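Flavoprotein (Thermotoga maritima, PDB 5V8S) probably acts as an oxidoreductase that transfers electrons, joining a di-iron metallo-beta-lactamase-like domain to a flavodoxin-like domain of the FMN-binding kind. Local coordinates at residues S320-E331 and K353-A364. The protein carries 1 engineered substitution. Residues are numbered along the deposited sequence; the frame is centred on the assembly and turned at random.
Sequences SEALIFGVSTYE and KPVLVFGVHGWA
The indole of Trp363 lies across the backbone of Tyr330 and Glu331, with Tyr330 O over the middle of the indole, 3.5 Å from Trp363 CD2, and Glu331 CA in CH-pi contact with the five-membered ring. The contact belongs to a beta-alpha-beta crossover of the flavodoxin-like domain, in which helix 336-348 links the adjacent parallel strands 322-327 and 354-360; the indole lies toward their C-terminal side. Trp363 N donates to the same Tyr330 O (2.8 Å); with CG set between the backbone N and the carbonyl carbon (chi1 56°), the indole folds back over that carbonyl. Trp363 also makes edge-to-face (T-shaped) ring contacts with Trp164 and Phe124 of the second subunit, which places this end of the contact at the subunit interface. Val360 CG1 sits over one face of the Tyr330 ring, 4.1 Å from its centroid. Six backbone hydrogen bonds join the strands, the first from Leu323 N to Pro354 O and the last from Val360 N to Val327 O. On the sheet face toward helices 278-292 and 395-409, Ile324 CD1 lies beside Leu356 CD1 (3.7 Å), while Ile324 CG2 touches Phe358 CE1. On the other face, Val355 CG1 abuts the edge of the Phe325 ring in its plane, 3.5 Å from CD2. At the N-terminal end of the pair, Lys353 NZ donates a hydrogen bond to Ser320 O (2.7 Å), and it also bonds Gly261 O and Pro318 O. Thr329 OG1 donates to Val360 O at 2.8 Å from above the carbonyl plane, 71° out of it.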
ATOM      1  N   SER A 320      -3.480  22.192  -3.336  1.00 19.52           N
ATOM      2  CA  SER A 320      -3.144  22.145  -4.755  1.00 19.61           C
ATOM      3  C   SER A 320      -4.222  22.827  -5.593  1.00 19.92           C
ATOM      4  O   SER A 320      -5.419  22.683  -5.325  1.00 21.23           O
ATOM      5  CB  SER A 320      -3.035  20.690  -5.218  1.00 19.45           C
ATOM      6  OG  SER A 320      -1.911  20.059  -4.650  1.00 20.67           O
ATOM      7  N   GLU A 321      -3.797  23.563  -6.632  1.00 20.32           N
ATOM      8  CA  GLU A 321      -4.778  24.083  -7.576  1.00 21.30           C
ATOM      9  C   GLU A 321      -5.368  22.969  -8.425  1.00 21.26           C
ATOM     10  O   GLU A 321      -6.533  23.050  -8.844  1.00 22.26           O
ATOM     11  CB  GLU A 321      -4.141  25.092  -8.531  1.00 24.15           C
ATOM     12  CG  GLU A 321      -3.695  26.384  -7.934  1.00 27.43           C
ATOM     13  CD  GLU A 321      -3.560  27.443  -9.014  1.00 31.53           C
ATOM     14  OE1 GLU A 321      -4.609  27.897  -9.507  1.00 33.54           O
ATOM     15  OE2 GLU A 321      -2.425  27.788  -9.398  1.00 33.41           O
ATOM     16  N   ALA A 322      -4.576  21.931  -8.695  1.00 19.90           N
ATOM     17  CA  ALA A 322      -4.967  20.871  -9.611  1.00 18.75           C
ATOM     18  C   ALA A 322      -4.123  19.649  -9.313  1.00 18.29           C
ATOM     19  O   ALA A 322      -3.055  19.742  -8.700  1.00 18.58           O
ATOM     20  CB  ALA A 322      -4.761  21.283 -11.077  1.00 19.33           C
ATOM     21  N   LEU A 323      -4.606  18.503  -9.781  1.00 18.03           N
ATOM     22  CA  LEU A 323      -3.864  17.253  -9.727  1.00 18.06           C
ATOM     23  C   LEU A 323      -3.627  16.739 -11.142  1.00 18.78           C
ATOM     24  O   LEU A 323      -4.451  16.930 -12.040  1.00 19.83           O
ATOM     25  CB  LEU A 323      -4.630  16.163  -8.958  1.00 18.33           C
ATOM     26  CG  LEU A 323      -5.113  16.502  -7.550  1.00 18.23           C
ATOM     27  CD1 LEU A 323      -5.793  15.296  -6.924  1.00 18.56           C
ATOM     28  CD2 LEU A 323      -3.946  16.977  -6.698  1.00 19.99           C
ATOM     29  N   ILE A 324      -2.491  16.088 -11.330  1.00 17.28           N
ATOM     30  CA  ILE A 324      -2.181  15.434 -12.597  1.00 17.76           C
ATOM     31  C   ILE A 324      -1.820  13.994 -12.287  1.00 18.60           C
ATOM     32  O   ILE A 324      -0.945  13.740 -11.450  1.00 20.70           O
ATOM     33  CB  ILE A 324      -1.030  16.116 -13.359  1.00 19.44           C
ATOM     34  CG1 ILE A 324      -1.428  17.534 -13.753  1.00 20.86           C
ATOM     35  CG2 ILE A 324      -0.680  15.296 -14.612  1.00 20.88           C
ATOM     36  CD1 ILE A 324      -0.481  18.199 -14.648  1.00 24.17           C
ATOM     37  N   PHE A 325      -2.478  13.058 -12.966  1.00 18.84           N
ATOM     38  CA  PHE A 325      -2.251  11.632 -12.767  1.00 17.87           C
ATOM     39  C   PHE A 325      -1.622  11.024 -14.013  1.00 17.93           C
ATOM     40  O   PHE A 325      -2.012  11.356 -15.136  1.00 20.40           O
ATOM     41  CB  PHE A 325      -3.566  10.910 -12.474  1.00 18.74           C
ATOM     42  CG  PHE A 325      -4.147  11.268 -11.150  1.00 18.96           C
ATOM     43  CD1 PHE A 325      -3.645  10.701  -9.990  1.00 20.30           C
ATOM     44  CD2 PHE A 325      -5.176  12.177 -11.066  1.00 19.53           C
ATOM     45  CE1 PHE A 325      -4.158  11.057  -8.758  1.00 20.96           C
ATOM     46  CE2 PHE A 325      -5.702  12.534  -9.842  1.00 19.79           C
ATOM     47  CZ  PHE A 325      -5.197  11.969  -8.688  1.00 20.41           C
ATOM     48  N   GLY A 326      -0.625  10.162 -13.808  1.00 17.31           N
ATOM     49  CA  GLY A 326      -0.086   9.334 -14.874  1.00 17.62           C
ATOM     50  C   GLY A 326      -0.313   7.873 -14.509  1.00 18.45           C
ATOM     51  O   GLY A 326       0.131   7.432 -13.442  1.00 19.97           O
ATOM     52  N   VAL A 327      -0.998   7.124 -15.373  1.00 18.87           N
ATOM     53  CA  VAL A 327      -1.567   5.828 -15.032  1.00 19.46           C
ATOM     54  C   VAL A 327      -1.027   4.766 -15.991  1.00 20.07           C
ATOM     55  O   VAL A 327      -1.283   4.822 -17.203  1.00 20.94           O
ATOM     56  CB  VAL A 327      -3.102   5.878 -15.091  1.00 21.98           C
ATOM     57  CG1 VAL A 327      -3.677   4.544 -14.745  1.00 22.97           C
ATOM     58  CG2 VAL A 327      -3.633   6.985 -14.178  1.00 23.27           C
ATOM     59  N   SER A 328      -0.288   3.801 -15.444  1.00 19.12           N
ATOM     60  CA  SER A 328       0.036   2.579 -16.174  1.00 20.07           C
ATOM     61  C   SER A 328      -1.181   1.672 -16.265  1.00 21.90           C
ATOM     62  O   SER A 328      -1.936   1.514 -15.297  1.00 21.91           O
ATOM     63  CB  SER A 328       1.121   1.784 -15.449  1.00 21.32           C
ATOM     64  OG  SER A 328       2.364   2.470 -15.359  1.00 23.14           O
ATOM     65  N   THR A 329      -1.299   0.979 -17.396  1.00 22.79           N
ATOM     66  CA  THR A 329      -2.409   0.072 -17.607  1.00 23.94           C
ATOM     67  C   THR A 329      -1.840  -1.235 -18.143  1.00 23.95           C
ATOM     68  O   THR A 329      -1.535  -2.123 -17.351  1.00 23.81           O
ATOM     69  CB  THR A 329      -3.445   0.688 -18.548  1.00 25.29           C
ATOM     70  OG1 THR A 329      -2.830   0.944 -19.815  1.00 24.80           O
ATOM     71  CG2 THR A 329      -4.017   1.995 -17.972  1.00 25.97           C
ATOM     72  N   TYR A 330      -1.632  -1.349 -19.463  1.00 25.38           N
ATOM     73  CA  TYR A 330      -1.176  -2.597 -20.076  1.00 27.03           C
ATOM     74  C   TYR A 330      -2.238  -3.683 -19.890  1.00 28.94           C
ATOM     75  O   TYR A 330      -3.304  -3.601 -20.509  1.00 27.78           O
ATOM     76  CB  TYR A 330       0.221  -2.985 -19.551  1.00 26.91           C
ATOM     77  CG  TYR A 330       1.230  -1.844 -19.706  1.00 25.26           C
ATOM     78  CD1 TYR A 330       1.832  -1.594 -20.930  1.00 25.20           C
ATOM     79  CD2 TYR A 330       1.552  -1.005 -18.633  1.00 24.57           C
ATOM     80  CE1 TYR A 330       2.735  -0.558 -21.089  1.00 24.91           C
ATOM     81  CE2 TYR A 330       2.460   0.055 -18.787  1.00 24.69           C
ATOM     82  CZ  TYR A 330       3.051   0.261 -20.014  1.00 24.98           C
ATOM     83  OH  TYR A 330       3.946   1.306 -20.185  1.00 25.13           O
ATOM     84  N   GLU A 331      -1.981  -4.680 -19.028  1.00 30.67           N
ATOM     85  CA  GLU A 331      -2.932  -5.771 -18.812  1.00 35.84           C
ATOM     86  C   GLU A 331      -4.172  -5.361 -18.011  1.00 33.62           C
ATOM     87  O   GLU A 331      -5.222  -6.002 -18.152  1.00 32.85           O
ATOM     88  CB  GLU A 331      -2.224  -6.947 -18.114  1.00 43.47           C
ATOM     89  CG  GLU A 331      -1.846  -6.714 -16.634  1.00 50.73           C
ATOM     90  CD  GLU A 331      -0.571  -5.866 -16.484  1.00 56.94           C
ATOM     91  OE1 GLU A 331      -0.047  -5.389 -17.524  1.00 58.76           O
ATOM     92  OE2 GLU A 331      -0.080  -5.698 -15.332  1.00 59.38           O
ATOM     93  N   LYS A 353     -11.652  20.100  -7.649  1.00 22.70           N
ATOM     94  CA  LYS A 353     -10.460  20.649  -8.272  1.00 22.06           C
ATOM     95  C   LYS A 353     -10.289  20.045  -9.656  1.00 22.10           C
ATOM     96  O   LYS A 353     -10.681  18.896  -9.895  1.00 22.23           O
ATOM     97  CB  LYS A 353      -9.197  20.337  -7.453  1.00 22.10           C
ATOM     98  CG  LYS A 353      -9.183  21.018  -6.086  1.00 21.52           C
ATOM     99  CD  LYS A 353      -8.070  20.552  -5.175  1.00 20.93           C
ATOM    100  CE  LYS A 353      -8.129  21.208  -3.798  1.00 21.09           C
ATOM    101  NZ  LYS A 353      -7.722  22.623  -3.878  1.00 21.45           N
ATOM    102  N   PRO A 354      -9.708  20.789 -10.588  1.00 21.72           N
ATOM    103  CA  PRO A 354      -9.453  20.226 -11.916  1.00 22.51           C
ATOM    104  C   PRO A 354      -8.320  19.218 -11.906  1.00 22.32           C
ATOM    105  O   PRO A 354      -7.376  19.303 -11.117  1.00 21.61           O
ATOM    106  CB  PRO A 354      -9.081  21.450 -12.750  1.00 23.55           C
ATOM    107  CG  PRO A 354      -8.656  22.472 -11.770  1.00 24.20           C
ATOM    108  CD  PRO A 354      -9.352  22.217 -10.499  1.00 22.77           C
ATOM    109  N   VAL A 355      -8.417  18.268 -12.836  1.00 21.14           N
ATOM    110  CA  VAL A 355      -7.472  17.164 -12.952  1.00 20.08           C
ATOM    111  C   VAL A 355      -7.156  16.936 -14.423  1.00 19.80           C
ATOM    112  O   VAL A 355      -8.031  17.062 -15.283  1.00 22.05           O
ATOM    113  CB  VAL A 355      -8.062  15.874 -12.334  1.00 21.90           C
ATOM    114  CG1 VAL A 355      -7.193  14.649 -12.576  1.00 24.14           C
ATOM    115  CG2 VAL A 355      -8.316  16.089 -10.831  1.00 21.28           C
ATOM    116  N   LEU A 356      -5.905  16.584 -14.706  1.00 19.01           N
ATOM    117  CA  LEU A 356      -5.517  16.004 -15.988  1.00 19.04           C
ATOM    118  C   LEU A 356      -5.169  14.545 -15.762  1.00 18.44           C
ATOM    119  O   LEU A 356      -4.503  14.213 -14.777  1.00 19.73           O
ATOM    120  CB  LEU A 356      -4.261  16.667 -16.558  1.00 20.09           C
ATOM    121  CG  LEU A 356      -4.337  18.147 -16.923  1.00 21.58           C
ATOM    122  CD1 LEU A 356      -2.980  18.644 -17.402  1.00 20.38           C
ATOM    123  CD2 LEU A 356      -5.424  18.384 -17.969  1.00 22.17           C
ATOM    124  N   VAL A 357      -5.577  13.683 -16.695  1.00 18.49           N
ATOM    125  CA  VAL A 357      -5.233  12.269 -16.662  1.00 18.66           C
ATOM    126  C   VAL A 357      -4.414  11.953 -17.904  1.00 19.54           C
ATOM    127  O   VAL A 357      -4.812  12.302 -19.022  1.00 19.70           O
ATOM    128  CB  VAL A 357      -6.478  11.366 -16.584  1.00 20.25           C
ATOM    129  CG1 VAL A 357      -6.058   9.873 -16.632  1.00 21.14           C
ATOM    130  CG2 VAL A 357      -7.280  11.670 -15.332  1.00 20.38           C
ATOM    131  N   PHE A 358      -3.249  11.361 -17.689  1.00 17.44           N
ATOM    132  CA  PHE A 358      -2.438  10.752 -18.732  1.00 18.82           C
ATOM    133  C   PHE A 358      -2.452   9.254 -18.471  1.00 19.44           C
ATOM    134  O   PHE A 358      -2.205   8.814 -17.348  1.00 20.46           O
ATOM    135  CB  PHE A 358      -0.988  11.259 -18.667  1.00 20.01           C
ATOM    136  CG  PHE A 358      -0.814  12.727 -18.977  1.00 19.22           C
ATOM    137  CD1 PHE A 358      -1.131  13.692 -18.045  1.00 20.32           C
ATOM    138  CD2 PHE A 358      -0.284  13.139 -20.183  1.00 21.74           C
ATOM    139  CE1 PHE A 358      -0.952  15.043 -18.336  1.00 20.92           C
ATOM    140  CE2 PHE A 358      -0.110  14.483 -20.475  1.00 22.13           C
ATOM    141  CZ  PHE A 358      -0.443  15.438 -19.555  1.00 21.53           C
ATOM    142  N   GLY A 359      -2.727   8.461 -19.489  1.00 19.69           N
ATOM    143  CA  GLY A 359      -2.823   7.030 -19.267  1.00 20.12           C
ATOM    144  C   GLY A 359      -2.395   6.240 -20.478  1.00 20.54           C
ATOM    145  O   GLY A 359      -2.615   6.659 -21.620  1.00 21.81           O
ATOM    146  N   VAL A 360      -1.773   5.087 -20.216  1.00 21.55           N
ATOM    147  CA  VAL A 360      -1.416   4.160 -21.274  1.00 23.33           C
ATOM    148  C   VAL A 360      -2.675   3.521 -21.832  1.00 26.57           C
ATOM    149  O   VAL A 360      -3.633   3.240 -21.099  1.00 26.46           O
ATOM    150  CB  VAL A 360      -0.488   3.094 -20.674  1.00 23.00           C
ATOM    151  CG1 VAL A 360      -0.284   1.974 -21.655  1.00 24.04           C
ATOM    152  CG2 VAL A 360       0.843   3.740 -20.289  1.00 24.65           C
ATOM    153  N   HIS A 361      -2.665   3.263 -23.138  1.00 30.06           N
ATOM    154  CA  HIS A 361      -3.744   2.530 -23.792  1.00 35.87           C
ATOM    155  C   HIS A 361      -3.392   1.050 -23.727  1.00 36.83           C
ATOM    156  O   HIS A 361      -2.559   0.560 -24.499  1.00 38.67           O
ATOM    157  CB  HIS A 361      -3.899   2.992 -25.233  1.00 41.69           C
ATOM    158  CG  HIS A 361      -5.002   2.301 -25.968  1.00 46.86           C
ATOM    159  ND1 HIS A 361      -6.202   1.976 -25.374  1.00 49.53           N
ATOM    160  CD2 HIS A 361      -5.087   1.871 -27.250  1.00 49.16           C
ATOM    161  CE1 HIS A 361      -6.979   1.373 -26.257  1.00 50.43           C
ATOM    162  NE2 HIS A 361      -6.327   1.300 -27.404  1.00 50.34           N
ATOM    163  N   GLY A 362      -4.035   0.333 -22.805  1.00 34.95           N
ATOM    164  CA  GLY A 362      -3.781  -1.072 -22.597  1.00 34.08           C
ATOM    165  C   GLY A 362      -4.809  -1.963 -23.275  1.00 32.66           C
ATOM    166  O   GLY A 362      -5.617  -1.538 -24.100  1.00 34.22           O
ATOM    167  N   TRP A 363      -4.775  -3.230 -22.899  1.00 30.56           N
ATOM    168  CA  TRP A 363      -5.640  -4.238 -23.492  1.00 30.37           C
ATOM    169  C   TRP A 363      -6.519  -4.894 -22.439  1.00 33.97           C
ATOM    170  O   TRP A 363      -6.851  -6.081 -22.531  1.00 33.74           O
ATOM    171  CB  TRP A 363      -4.810  -5.272 -24.247  1.00 27.98           C
ATOM    172  CG  TRP A 363      -3.749  -5.930 -23.416  1.00 28.00           C
ATOM    173  CD1 TRP A 363      -3.890  -7.034 -22.659  1.00 26.79           C
ATOM    174  CD2 TRP A 363      -2.382  -5.518 -23.277  1.00 27.36           C
ATOM    175  NE1 TRP A 363      -2.696  -7.354 -22.051  1.00 26.06           N
ATOM    176  CE2 TRP A 363      -1.753  -6.438 -22.416  1.00 25.85           C
ATOM    177  CE3 TRP A 363      -1.636  -4.457 -23.789  1.00 26.84           C
ATOM    178  CZ2 TRP A 363      -0.412  -6.348 -22.073  1.00 24.83           C
ATOM    179  CZ3 TRP A 363      -0.297  -4.359 -23.435  1.00 26.30           C
ATOM    180  CH2 TRP A 363       0.301  -5.300 -22.592  1.00 25.77           C
ATOM    181  N   ALA A 364      -6.898  -4.127 -21.429  1.00 36.33           N
ATOM    182  CA  ALA A 364      -7.712  -4.660 -20.358  1.00 40.12           C
ATOM    183  C   ALA A 364      -9.112  -4.992 -20.876  1.00 43.26           C
ATOM    184  O   ALA A 364      -9.624  -4.317 -21.775  1.00 41.95           O
ATOM    185  CB  ALA A 364      -7.822  -3.630 -19.239  1.00 40.15           C
TER